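Local coordinates for adenylate cyclase (Hippeastrum hybrid cultivar, PDB 6YP4), which probably hydrolyses triphosphates, showing dominant triphosphatase activity despite its adenylate cyclase name, and binds a GTP analogue together with magnesium, at residues Gln16-Ala21 against Leu148-Thr153; Gly42-Val47 against Leu64-Arg69; Leu51-Tyr56 against Gln92-Asn97; Glu74-Val79 against Arg172-Leu177. All blocks are in the same frame, centred on the assembly; numbering follows the deposited sequence.

Interaction 1 (Gln16-Ala21 against Leu148-Thr153). With GCP (phosphomethylphosphonic acid guanylate ester), chain B.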
# COMPACT_ATOMS: atom_id res chain seq x y z
N GLN A 16 -3.71 -22.60 -3.37
CA GLN A 16 -2.45 -22.95 -4.03
C GLN A 16 -2.47 -22.58 -5.50
O GLN A 16 -1.58 -21.88 -5.99
CB GLN A 16 -2.19 -24.45 -3.86
CG GLN A 16 -1.01 -24.98 -4.66
CD GLN A 16 0.34 -24.53 -4.11
OE1 GLN A 16 0.58 -24.58 -2.90
NE2 GLN A 16 1.22 -24.09 -4.99
N LEU A 17 -3.48 -23.04 -6.25
CA LEU A 17 -3.47 -22.82 -7.69
C LEU A 17 -3.65 -21.34 -8.04
O LEU A 17 -3.03 -20.84 -8.98
CB LEU A 17 -4.51 -23.70 -8.37
CG LEU A 17 -4.22 -25.21 -8.38
CD1 LEU A 17 -5.37 -26.01 -8.97
CD2 LEU A 17 -2.94 -25.53 -9.10
N LEU A 18 -4.47 -20.60 -7.28
CA LEU A 18 -4.54 -19.15 -7.53
C LEU A 18 -3.22 -18.46 -7.21
O LEU A 18 -2.79 -17.54 -7.94
CB LEU A 18 -5.68 -18.53 -6.73
CG LEU A 18 -5.91 -17.03 -6.89
CD1 LEU A 18 -6.01 -16.64 -8.33
CD2 LEU A 18 -7.16 -16.61 -6.16
N SER A 19 -2.57 -18.88 -6.12
CA SER A 19 -1.27 -18.32 -5.75
C SER A 19 -0.27 -18.48 -6.89
O SER A 19 0.45 -17.53 -7.25
CB SER A 19 -0.79 -18.99 -4.46
OG SER A 19 0.50 -18.54 -4.08
N ASP A 20 -0.23 -19.68 -7.50
CA ASP A 20 0.63 -19.94 -8.65
C ASP A 20 0.24 -19.09 -9.84
O ASP A 20 1.10 -18.59 -10.57
CB ASP A 20 0.57 -21.42 -9.05
CG ASP A 20 1.14 -22.33 -8.00
OD1 ASP A 20 2.03 -21.88 -7.23
OD2 ASP A 20 0.71 -23.51 -7.93
N ALA A 21 -1.08 -18.94 -10.09
CA ALA A 21 -1.53 -18.15 -11.23
C ALA A 21 -1.13 -16.69 -11.13
O ALA A 21 -0.89 -16.04 -12.15
CB ALA A 21 -3.05 -18.27 -11.39
N LEU A 148 -4.27 -6.82 -5.72
CA LEU A 148 -4.98 -7.99 -5.20
C LEU A 148 -4.33 -8.47 -3.92
O LEU A 148 -3.10 -8.53 -3.82
CB LEU A 148 -4.97 -9.13 -6.22
CG LEU A 148 -5.47 -8.86 -7.65
CD1 LEU A 148 -5.24 -10.09 -8.50
CD2 LEU A 148 -6.94 -8.44 -7.69
N GLU A 149 -5.16 -8.82 -2.93
CA GLU A 149 -4.69 -9.32 -1.64
C GLU A 149 -5.27 -10.71 -1.43
O GLU A 149 -6.50 -10.85 -1.35
CB GLU A 149 -5.10 -8.40 -0.49
CG GLU A 149 -4.29 -7.12 -0.40
CD GLU A 149 -5.13 -5.96 0.09
OE1 GLU A 149 -6.00 -5.51 -0.68
OE2 GLU A 149 -4.95 -5.53 1.25
N LEU A 150 -4.41 -11.72 -1.36
CA LEU A 150 -4.80 -13.11 -1.19
C LEU A 150 -4.47 -13.50 0.25
O LEU A 150 -3.30 -13.48 0.65
CB LEU A 150 -4.05 -13.99 -2.19
CG LEU A 150 -4.36 -15.48 -2.25
CD1 LEU A 150 -5.77 -15.71 -2.79
CD2 LEU A 150 -3.33 -16.22 -3.11
N ASP A 151 -5.49 -13.84 1.02
CA ASP A 151 -5.36 -14.01 2.46
C ASP A 151 -5.50 -15.47 2.86
O ASP A 151 -6.32 -16.21 2.30
CB ASP A 151 -6.42 -13.18 3.21
CG ASP A 151 -6.14 -11.69 3.20
OD1 ASP A 151 -4.94 -11.27 3.17
OD2 ASP A 151 -7.13 -10.93 3.28
N GLU A 152 -4.71 -15.88 3.84
CA GLU A 152 -4.85 -17.17 4.50
C GLU A 152 -5.05 -16.86 5.97
O GLU A 152 -4.10 -16.46 6.66
CB GLU A 152 -3.63 -18.05 4.25
CG GLU A 152 -3.70 -19.43 4.91
CD GLU A 152 -2.51 -20.30 4.57
OE1 GLU A 152 -1.68 -19.89 3.72
OE2 GLU A 152 -2.39 -21.40 5.15
N THR A 153 -6.28 -17.05 6.45
CA THR A 153 -6.73 -16.52 7.74
C THR A 153 -6.90 -17.67 8.71
O THR A 153 -7.78 -18.53 8.52
CB THR A 153 -8.02 -15.74 7.58
OG1 THR A 153 -7.84 -14.71 6.59
CG2 THR A 153 -8.41 -15.11 8.89
PG GCP B . -10.30 -7.23 5.21
O1G GCP B . -11.14 -8.00 4.23
O2G GCP B . -9.25 -8.13 5.83
O3G GCP B . -11.19 -6.65 6.28
C3B GCP B . -9.47 -5.88 4.30
PB GCP B . -8.50 -4.87 5.52
O1B GCP B . -9.24 -4.68 6.81
O2B GCP B . -7.13 -5.46 5.73
O3A GCP B . -8.34 -3.40 4.80
PA GCP B . -7.26 -2.33 5.42
O1A GCP B . -7.94 -0.97 5.41
O2A GCP B . -6.96 -2.74 6.84
O5' GCP B . -5.83 -2.35 4.51
C5' GCP B . -5.83 -3.04 3.27
C4' GCP B . -6.77 -2.32 2.21
O4' GCP B . -6.59 -0.77 2.15
C3' GCP B . -6.46 -2.73 1.04
O3' GCP B . -7.66 -2.99 0.27
C2' GCP B . -5.47 -1.57 0.34
O2' GCP B . -5.76 -1.37 -1.10
C1' GCP B . -5.57 -0.48 1.00
N9 GCP B . -4.21 -0.12 1.58
C8 GCP B . -3.89 -0.46 2.83
N7 GCP B . -2.64 -0.02 3.09
C5 GCP B . -2.19 0.60 1.99
C6 GCP B . -0.98 1.23 1.71
O6 GCP B . -0.13 1.28 2.53
N1 GCP B . -0.78 1.78 0.51
C2 GCP B . -1.76 1.71 -0.44
N2 GCP B . -1.43 2.35 -1.71
N3 GCP B . -2.94 1.09 -0.16
C4 GCP B . -3.15 0.54 1.06
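Asp-151 OD1 is gripped by Arg-137 NE and Asn-135 ND2 on one face of strand 148-153, while on the other face Leu-150 points to Leu-18 and Ser-19 of the helix. The strand forms part of the wall of the tunnel-like antiparallel sheet of the CYTH fold. Here Glu-149 and Asp-151 face inward, and Lys-195 takes the second oxygen of Asp-151. Outside, the two methyl groups of Leu-150 divide the work. CD1 lies 3.8 Å from Leu-18 CD2, the two leucines passing at a slant, and CD2 rests 4.0 Å from Ser-19 CB, against the helix backbone. With CG anti to the backbone N (chi1 -176°), the fork of Leu-150 straddles two successive helix residues. Leu-18 continues onto Ile-163 and Ile-186, and Tyr-140 touches both Leu-150 and Ser-19, so the contact belongs to a wider apolar layer. No hydrogen bond links 16-21 to 148-153. On the helix itself, Gln-16 NE2 reaches one turn ahead to Asp-20 OD2 at 3.0 Å, meeting the carboxylate on its syn side but 27° out of its plane.

Interaction 2 (Gly42-Val47 against Leu64-Arg69). With GCP (phosphomethylphosphonic acid guanylate ester), chain B.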
# COMPACT_ATOMS: atom_id res chain seq x y z
N GLY A 42 -19.47 -3.67 25.68
CA GLY A 42 -19.59 -3.78 24.23
C GLY A 42 -20.19 -2.56 23.56
O GLY A 42 -21.00 -2.71 22.64
N ASP A 43 -19.79 -1.35 23.97
CA ASP A 43 -20.41 -0.15 23.41
C ASP A 43 -20.10 0.01 21.93
O ASP A 43 -20.98 0.41 21.15
CB ASP A 43 -19.96 1.08 24.20
CG ASP A 43 -20.50 1.10 25.61
OD1 ASP A 43 -21.70 1.40 25.79
OD2 ASP A 43 -19.72 0.81 26.55
N LEU A 44 -18.87 -0.31 21.50
CA LEU A 44 -18.56 -0.20 20.07
C LEU A 44 -19.32 -1.23 19.25
O LEU A 44 -19.85 -0.91 18.18
CB LEU A 44 -17.05 -0.32 19.82
CG LEU A 44 -16.19 0.94 19.96
CD1 LEU A 44 -16.26 1.53 21.35
CD2 LEU A 44 -14.75 0.63 19.61
N ALA A 45 -19.39 -2.48 19.74
CA ALA A 45 -20.17 -3.50 19.04
C ALA A 45 -21.62 -3.06 18.87
O ALA A 45 -22.23 -3.31 17.82
CB ALA A 45 -20.10 -4.82 19.80
N SER A 46 -22.17 -2.38 19.87
CA SER A 46 -23.56 -1.93 19.83
C SER A 46 -23.81 -0.88 18.74
O SER A 46 -24.94 -0.75 18.28
CB SER A 46 -23.98 -1.36 21.18
OG SER A 46 -24.21 -2.40 22.12
N VAL A 47 -22.79 -0.14 18.34
CA VAL A 47 -22.92 0.82 17.25
C VAL A 47 -22.22 0.33 15.99
O VAL A 47 -21.92 1.12 15.09
CB VAL A 47 -22.43 2.22 17.67
CG1 VAL A 47 -23.14 2.68 18.93
CG2 VAL A 47 -20.92 2.20 17.89
N LEU A 64 -3.42 1.05 13.70
CA LEU A 64 -4.64 1.20 14.49
C LEU A 64 -5.79 1.58 13.58
O LEU A 64 -5.62 2.42 12.70
CB LEU A 64 -4.46 2.25 15.59
CG LEU A 64 -5.63 2.73 16.44
CD1 LEU A 64 -6.01 1.63 17.44
CD2 LEU A 64 -5.24 4.00 17.18
N SER A 65 -6.97 0.98 13.79
CA SER A 65 -8.09 1.30 12.90
C SER A 65 -9.43 1.23 13.62
O SER A 65 -9.65 0.37 14.48
CB SER A 65 -8.14 0.37 11.68
OG SER A 65 -8.28 -0.99 12.06
N LEU A 66 -10.32 2.13 13.23
CA LEU A 66 -11.73 2.05 13.62
C LEU A 66 -12.55 1.84 12.36
O LEU A 66 -12.43 2.62 11.41
CB LEU A 66 -12.16 3.32 14.36
CG LEU A 66 -13.64 3.39 14.77
CD1 LEU A 66 -13.95 2.31 15.81
CD2 LEU A 66 -13.94 4.76 15.33
N LYS A 67 -13.33 0.77 12.32
CA LYS A 67 -14.17 0.46 11.17
C LYS A 67 -15.63 0.39 11.61
O LYS A 67 -15.95 -0.28 12.60
CB LYS A 67 -13.77 -0.85 10.52
CG LYS A 67 -12.53 -0.79 9.69
CD LYS A 67 -12.01 -2.18 9.46
CE LYS A 67 -11.29 -2.31 8.14
NZ LYS A 67 -11.88 -3.42 7.35
N SER A 68 -16.52 1.06 10.87
CA SER A 68 -17.87 1.30 11.34
C SER A 68 -18.90 1.01 10.26
O SER A 68 -18.69 1.34 9.08
CB SER A 68 -18.03 2.74 11.82
OG SER A 68 -17.15 3.00 12.89
N ARG A 69 -20.02 0.42 10.68
CA ARG A 69 -21.20 0.12 9.88
C ARG A 69 -20.83 -0.51 8.53
O ARG A 69 -21.02 0.13 7.49
CB ARG A 69 -22.02 1.40 9.69
CG ARG A 69 -22.67 1.87 10.99
CD ARG A 69 -23.21 3.29 10.90
NE ARG A 69 -22.15 4.27 10.69
CZ ARG A 69 -21.37 4.74 11.66
NH1 ARG A 69 -21.52 4.31 12.91
NH2 ARG A 69 -20.43 5.63 11.38
PG GCP B . -10.30 -7.23 5.21
O1G GCP B . -11.14 -8.00 4.23
O2G GCP B . -9.25 -8.13 5.83
O3G GCP B . -11.19 -6.65 6.28
C3B GCP B . -9.47 -5.88 4.30
PB GCP B . -8.50 -4.87 5.52
O1B GCP B . -9.24 -4.68 6.81
O2B GCP B . -7.13 -5.46 5.73
O3A GCP B . -8.34 -3.40 4.80
PA GCP B . -7.26 -2.33 5.42
O1A GCP B . -7.94 -0.97 5.41
O2A GCP B . -6.96 -2.74 6.84
O5' GCP B . -5.83 -2.35 4.51
C5' GCP B . -5.83 -3.04 3.27
C4' GCP B . -6.77 -2.32 2.21
O4' GCP B . -6.59 -0.77 2.15
C3' GCP B . -6.46 -2.73 1.04
O3' GCP B . -7.66 -2.99 0.27
C2' GCP B . -5.47 -1.57 0.34
O2' GCP B . -5.76 -1.37 -1.10
C1' GCP B . -5.57 -0.48 1.00
N9 GCP B . -4.21 -0.12 1.58
C8 GCP B . -3.89 -0.46 2.83
N7 GCP B . -2.64 -0.02 3.09
C5 GCP B . -2.19 0.60 1.99
C6 GCP B . -0.98 1.23 1.71
O6 GCP B . -0.13 1.28 2.53
N1 GCP B . -0.78 1.78 0.51
C2 GCP B . -1.76 1.71 -0.44
N2 GCP B . -1.43 2.35 -1.71
N3 GCP B . -2.94 1.09 -0.16
C4 GCP B . -3.15 0.54 1.06
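Leu-44 and Leu-66 make the close part of this contact, their methyl carbons Leu-44 CD2 and Leu-66 CD1 standing 4.2 Å apart in a buried setting. Leu-51 also touches Leu-44, and Ile-110 and Ile-118 of helix 109-118 close round the pair, so the meeting of two methyls is one point in a larger apolar cluster. Leu-66 extends to it with CG anti to its backbone N (chi1 177°). The short, weakly bonded helical turn that offers Leu-44 is held at its start by Asp-38, whose two carboxylate oxygens take the backbone N-H groups of Leu-44 and Ala-45, and by Thr-39, which takes that of Asp-43. Strand 61-73 belongs to the antiparallel CYTH sheet, and its side chains alternate: Leu-66 faces the helices, whereas Lys-67 points into the tunnel, where its NZ donates to GCP O1B at 3.0 Å. A bend at the last torsion of the lysine (chi4 -126°) turns the ammonium group to that oxygen. The other end of the contact is looser and open to solvent. There the chain turns a corner at Arg-69, and NH1 of this exposed residue stays 3.9 Å from Val-47 O, too far for a hydrogen bond. Its NH2 is committed instead to a salt bridge with Glu-80. Over one face of the guanidinium lies Ser-68 CB, 3.6 Å above the plane and displaced toward the rim, while Val-47 spends its own side chain on Ile-118.

Interaction 3 (Leu51-Tyr56 against Gln92-Asn97). With GCP (phosphomethylphosphonic acid guanylate ester), chain B.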
# COMPACT_ATOMS: atom_id res chain seq x y z
N LEU A 51 -12.62 -1.90 16.63
CA LEU A 51 -11.33 -1.23 16.90
C LEU A 51 -10.24 -2.30 16.92
O LEU A 51 -10.23 -3.18 17.79
CB LEU A 51 -11.40 -0.46 18.21
CG LEU A 51 -10.19 0.32 18.75
CD1 LEU A 51 -9.82 1.42 17.80
CD2 LEU A 51 -10.56 0.90 20.12
N ARG A 52 -9.32 -2.21 15.95
CA ARG A 52 -8.30 -3.23 15.69
C ARG A 52 -6.91 -2.63 15.84
O ARG A 52 -6.65 -1.53 15.36
CB ARG A 52 -8.46 -3.78 14.26
CG ARG A 52 -7.52 -4.95 13.86
CD ARG A 52 -7.76 -5.35 12.39
NE ARG A 52 -7.34 -4.30 11.44
CZ ARG A 52 -7.75 -4.22 10.18
NH1 ARG A 52 -8.60 -5.12 9.68
NH2 ARG A 52 -7.31 -3.25 9.39
N ILE A 53 -6.02 -3.37 16.51
CA ILE A 53 -4.59 -3.10 16.46
C ILE A 53 -3.93 -4.28 15.74
O ILE A 53 -4.03 -5.43 16.19
CB ILE A 53 -3.99 -2.88 17.86
CG1 ILE A 53 -4.60 -1.62 18.52
CG2 ILE A 53 -2.46 -2.72 17.79
CD1 ILE A 53 -4.06 -1.33 19.92
N ARG A 54 -3.30 -4.00 14.60
CA ARG A 54 -2.68 -5.03 13.77
C ARG A 54 -1.17 -4.94 13.87
O ARG A 54 -0.59 -3.86 13.67
CB ARG A 54 -3.12 -4.91 12.31
CG ARG A 54 -2.25 -5.73 11.32
CD ARG A 54 -2.74 -5.57 9.88
NE ARG A 54 -4.06 -6.15 9.62
CZ ARG A 54 -4.81 -5.82 8.58
NH1 ARG A 54 -4.37 -4.91 7.72
NH2 ARG A 54 -6.00 -6.38 8.40
N PHE A 55 -0.53 -6.07 14.14
CA PHE A 55 0.93 -6.18 14.17
C PHE A 55 1.41 -6.92 12.94
O PHE A 55 0.85 -7.97 12.59
CB PHE A 55 1.38 -6.91 15.45
CG PHE A 55 0.98 -6.21 16.71
CD1 PHE A 55 1.69 -5.11 17.17
CD2 PHE A 55 -0.09 -6.65 17.45
CE1 PHE A 55 1.31 -4.46 18.34
CE2 PHE A 55 -0.48 -6.01 18.62
CZ PHE A 55 0.23 -4.92 19.07
N TYR A 56 2.43 -6.38 12.26
CA TYR A 56 3.03 -7.01 11.09
C TYR A 56 4.33 -7.71 11.49
O TYR A 56 5.16 -7.13 12.19
CB TYR A 56 3.33 -5.99 9.97
CG TYR A 56 2.08 -5.48 9.23
CD1 TYR A 56 1.28 -4.49 9.78
CD2 TYR A 56 1.73 -5.97 7.97
CE1 TYR A 56 0.16 -4.01 9.11
CE2 TYR A 56 0.61 -5.48 7.29
CZ TYR A 56 -0.17 -4.50 7.86
OH TYR A 56 -1.29 -4.02 7.20
N GLN A 92 1.69 -2.58 21.69
CA GLN A 92 1.89 -3.68 22.64
C GLN A 92 1.54 -3.26 24.06
O GLN A 92 1.00 -4.08 24.83
CB GLN A 92 3.33 -4.18 22.58
CG GLN A 92 3.71 -4.94 21.28
CD GLN A 92 3.06 -6.31 21.18
OE1 GLN A 92 2.45 -6.78 22.13
NE2 GLN A 92 3.23 -6.97 20.04
N GLU A 93 1.85 -2.02 24.45
CA GLU A 93 1.47 -1.54 25.78
C GLU A 93 -0.04 -1.50 25.93
O GLU A 93 -0.57 -1.80 27.01
CB GLU A 93 2.03 -0.13 26.04
CG GLU A 93 3.52 0.09 25.82
CD GLU A 93 4.00 1.49 26.23
OE1 GLU A 93 4.91 1.60 27.07
OE2 GLU A 93 3.45 2.49 25.71
N VAL A 94 -0.75 -1.09 24.87
CA VAL A 94 -2.20 -1.14 24.89
C VAL A 94 -2.68 -2.57 25.08
O VAL A 94 -3.59 -2.83 25.86
CB VAL A 94 -2.78 -0.54 23.59
CG1 VAL A 94 -4.26 -0.84 23.51
CG2 VAL A 94 -2.55 0.97 23.57
N THR A 95 -2.08 -3.51 24.35
CA THR A 95 -2.46 -4.90 24.51
C THR A 95 -2.25 -5.37 25.94
O THR A 95 -3.10 -6.06 26.51
CB THR A 95 -1.69 -5.77 23.52
OG1 THR A 95 -1.89 -5.27 22.19
CG2 THR A 95 -2.18 -7.21 23.58
N ALA A 96 -1.14 -4.96 26.57
CA ALA A 96 -0.82 -5.44 27.91
C ALA A 96 -1.76 -4.86 28.96
O ALA A 96 -2.12 -5.55 29.92
CB ALA A 96 0.64 -5.11 28.24
N ASN A 97 -2.15 -3.60 28.82
CA ASN A 97 -3.03 -2.94 29.80
C ASN A 97 -4.08 -2.11 29.07
O ASN A 97 -3.96 -0.89 28.97
CB ASN A 97 -2.24 -2.03 30.75
CG ASN A 97 -1.16 -2.77 31.51
OD1 ASN A 97 -1.44 -3.55 32.42
ND2 ASN A 97 0.09 -2.50 31.17
PG GCP B . -10.30 -7.23 5.21
O1G GCP B . -11.14 -8.00 4.23
O2G GCP B . -9.25 -8.13 5.83
O3G GCP B . -11.19 -6.65 6.28
C3B GCP B . -9.47 -5.88 4.30
PB GCP B . -8.50 -4.87 5.52
O1B GCP B . -9.24 -4.68 6.81
O2B GCP B . -7.13 -5.46 5.73
O3A GCP B . -8.34 -3.40 4.80
PA GCP B . -7.26 -2.33 5.42
O1A GCP B . -7.94 -0.97 5.41
O2A GCP B . -6.96 -2.74 6.84
O5' GCP B . -5.83 -2.35 4.51
C5' GCP B . -5.83 -3.04 3.27
C4' GCP B . -6.77 -2.32 2.21
O4' GCP B . -6.59 -0.77 2.15
C3' GCP B . -6.46 -2.73 1.04
O3' GCP B . -7.66 -2.99 0.27
C2' GCP B . -5.47 -1.57 0.34
O2' GCP B . -5.76 -1.37 -1.10
C1' GCP B . -5.57 -0.48 1.00
N9 GCP B . -4.21 -0.12 1.58
C8 GCP B . -3.89 -0.46 2.83
N7 GCP B . -2.64 -0.02 3.09
C5 GCP B . -2.19 0.60 1.99
C6 GCP B . -0.98 1.23 1.71
O6 GCP B . -0.13 1.28 2.53
N1 GCP B . -0.78 1.78 0.51
C2 GCP B . -1.76 1.71 -0.44
N2 GCP B . -1.43 2.35 -1.71
N3 GCP B . -2.94 1.09 -0.16
C4 GCP B . -3.15 0.54 1.06
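Phe-55 carries the side-chain amide of Gln-92 over one face of its ring, the planes only 20° apart and Gln-92 NE2 3.6 Å from Phe-55 CE1. A bend at chi2 (-71°) folds the glutamine back onto the ring, and Asn-59 OD1 takes a hydrogen from NE2, which helps to fix the amide. Thr-95 comes from the edge instead: its OG1 lies in the ring plane, 3.8 Å from Phe-55 CZ, and is bonded to Gly-91 O one turn back. Beside them Ile-53 CD1 meets Val-94 CG1 at 3.6 Å. Helix 92-96 thus packs on the outside of the CYTH sheet, and the alternate residues of strand 51-56 send their guanidinium groups into the tunnel. Arg-52 grips two phosphates: NH1 makes a nearly straight bond (170°) to GCP O1B at 3.0 Å, and NH2 donates to GCP O2A at 2.6 Å. Arg-54 NH2 donates to GCP O2B at 3.0 Å. The two arginines lie partly over one another, gathered round the same phosphate chain. Behind them, Asn-34 holds Arg-54 NE, and Tyr-56 OH accepts from Arg-54 NH1 at 3.2 Å. Replacing Arg-54 by a leucine would probably leave GCP O2B without this charged donor and set the Tyr-56 hydroxyl free of its partner. Arg-52 has a further, long and weak ion pair with Glu-83, a magnesium-binding residue.

Interaction 4 (Glu74-Val79 against Arg172-Leu177); sequences EGVSHV and RVKGLL. With EDO (1,2-ethanediol), chain I.
Lys-174 reaches from its helix to the backbone of the facing turn, where NZ donates to Glu-74 O at 2.6 Å, in the carbonyl plane. Its route shows in the torsions. The first two run extended (169° and 178°), with CG opposite the backbone N, and carry CD to 4.1 Å from Val-76 CG2, the two side chains crossing at about a right angle. Then chi3 departs from a staggered value (101°) and turns CE and NZ to the oxygen. Ile-5 of strand 2-9 lines the same lysine and the same valine. Glu-74 and Gly-75 take the two central positions of a type I' turn, a tight hairpin linking strands 61-73 and 76-86 of the CYTH sheet. Both have positive phi, and at Gly-75 a CB would crowd the preceding carbonyl and lie 3.7 Å from Lys-174 CD. The Glu-74 side chain is bent at chi2, and its OE1 lies 5.0 Å from Lys-174 NZ, too far for a salt bridge. A methionine in place of Lys-174 would probably leave the Glu-74 carbonyl without its ammonium donor and the turn less firmly tied to the helix. Since the lysine is buried and the bond runs to a main-chain oxygen, the tie depends on the turn's backbone shape and not on the glutamate carboxylate, whose charge probably helps only at longer range.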
# COMPACT_ATOMS: atom_id res chain seq x y z
N GLU A 74 -23.31 -9.16 -2.75
CA GLU A 74 -22.94 -9.57 -4.11
C GLU A 74 -21.44 -9.44 -4.36
O GLU A 74 -21.00 -9.09 -5.46
CB GLU A 74 -23.75 -8.77 -5.14
CG GLU A 74 -25.24 -9.09 -5.13
CD GLU A 74 -25.53 -10.43 -5.76
OE1 GLU A 74 -25.48 -10.53 -7.00
OE2 GLU A 74 -25.78 -11.39 -5.00
N GLY A 75 -20.64 -9.72 -3.34
CA GLY A 75 -19.20 -9.63 -3.43
C GLY A 75 -18.62 -8.24 -3.24
O GLY A 75 -17.39 -8.09 -3.30
N VAL A 76 -19.44 -7.23 -3.01
CA VAL A 76 -18.97 -5.85 -2.92
C VAL A 76 -19.10 -5.39 -1.48
O VAL A 76 -20.16 -5.54 -0.86
CB VAL A 76 -19.74 -4.94 -3.88
CG1 VAL A 76 -19.31 -3.48 -3.70
CG2 VAL A 76 -19.49 -5.40 -5.31
N SER A 77 -18.02 -4.83 -0.94
CA SER A 77 -17.97 -4.32 0.42
C SER A 77 -17.88 -2.80 0.42
O SER A 77 -17.15 -2.22 -0.39
CB SER A 77 -16.77 -4.92 1.17
OG SER A 77 -16.73 -4.47 2.51
N HIS A 78 -18.64 -2.16 1.31
CA HIS A 78 -18.50 -0.75 1.65
C HIS A 78 -18.34 -0.65 3.16
O HIS A 78 -19.10 -1.29 3.90
CB HIS A 78 -19.71 0.10 1.24
CG HIS A 78 -20.07 0.03 -0.21
ND1 HIS A 78 -20.77 -1.03 -0.76
CD2 HIS A 78 -19.89 0.91 -1.22
CE1 HIS A 78 -20.97 -0.81 -2.05
NE2 HIS A 78 -20.44 0.36 -2.35
N VAL A 79 -17.38 0.14 3.64
CA VAL A 79 -17.22 0.31 5.08
C VAL A 79 -16.59 1.67 5.37
O VAL A 79 -15.76 2.16 4.59
CB VAL A 79 -16.42 -0.86 5.71
CG1 VAL A 79 -14.95 -0.82 5.31
CG2 VAL A 79 -16.57 -0.88 7.24
N ARG A 172 -17.17 -3.04 -12.41
CA ARG A 172 -16.35 -3.46 -13.54
C ARG A 172 -15.15 -4.29 -13.10
O ARG A 172 -14.77 -5.24 -13.78
CB ARG A 172 -15.91 -2.23 -14.33
CG ARG A 172 -14.97 -2.53 -15.46
CD ARG A 172 -14.43 -1.26 -16.07
NE ARG A 172 -13.06 -1.47 -16.48
CZ ARG A 172 -12.05 -0.88 -15.88
NH1 ARG A 172 -12.28 -0.03 -14.89
NH2 ARG A 172 -10.80 -1.10 -16.26
N VAL A 173 -14.53 -3.96 -11.96
CA VAL A 173 -13.37 -4.73 -11.53
C VAL A 173 -13.81 -6.12 -11.08
O VAL A 173 -13.12 -7.12 -11.34
CB VAL A 173 -12.61 -3.98 -10.42
CG1 VAL A 173 -11.52 -4.87 -9.81
CG2 VAL A 173 -11.99 -2.67 -10.99
N LYS A 174 -14.96 -6.21 -10.42
CA LYS A 174 -15.45 -7.51 -10.01
C LYS A 174 -15.70 -8.41 -11.22
O LYS A 174 -15.43 -9.61 -11.17
CB LYS A 174 -16.70 -7.35 -9.15
CG LYS A 174 -17.44 -8.65 -8.90
CD LYS A 174 -18.63 -8.42 -8.01
CE LYS A 174 -19.92 -8.37 -8.80
NZ LYS A 174 -21.09 -8.24 -7.89
N GLY A 175 -16.18 -7.83 -12.32
CA GLY A 175 -16.26 -8.58 -13.57
C GLY A 175 -14.91 -9.06 -14.05
O GLY A 175 -14.74 -10.23 -14.42
N LEU A 176 -13.92 -8.16 -14.07
CA LEU A 176 -12.55 -8.56 -14.39
C LEU A 176 -12.07 -9.70 -13.50
O LEU A 176 -11.50 -10.69 -13.98
CB LEU A 176 -11.62 -7.35 -14.23
CG LEU A 176 -11.79 -6.20 -15.22
CD1 LEU A 176 -10.81 -5.10 -14.91
CD2 LEU A 176 -11.63 -6.64 -16.65
N LEU A 177 -12.24 -9.57 -12.18
CA LEU A 177 -11.69 -10.55 -11.26
C LEU A 177 -12.40 -11.89 -11.40
O LEU A 177 -11.76 -12.95 -11.46
CB LEU A 177 -11.79 -10.02 -9.82
CG LEU A 177 -11.08 -10.81 -8.70
CD1 LEU A 177 -9.67 -11.23 -9.09
CD2 LEU A 177 -11.06 -10.04 -7.39
C1 EDO I . -19.63 0.55 -10.89
O1 EDO I . -19.70 0.75 -9.47
C2 EDO I . -18.16 0.50 -11.30
O2 EDO I . -17.97 -0.19 -12.54

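All four interactions lie within the CYTH domain, and each joins a strand of one antiparallel sheet to a helix packed on it. Interactions 2 and 3 are neighbours, their centres about 15 Å apart, on adjoining strands 61-73 and 49-56. Interactions 1 and 4, with centres about 17 Å apart, meet through Leu-148 and Leu-177. The first and second lie on opposite sides of the chain's centre, about 29 Å apart. Along the chain, the segments of interactions 2 and 3 fall between the two of interaction 1, while interaction 4 alternates with interactions 1 and 3. Strands of interactions 1, 2 and 3 reach the bound GCP, so outer helix packing surrounds a shared ligand tunnel.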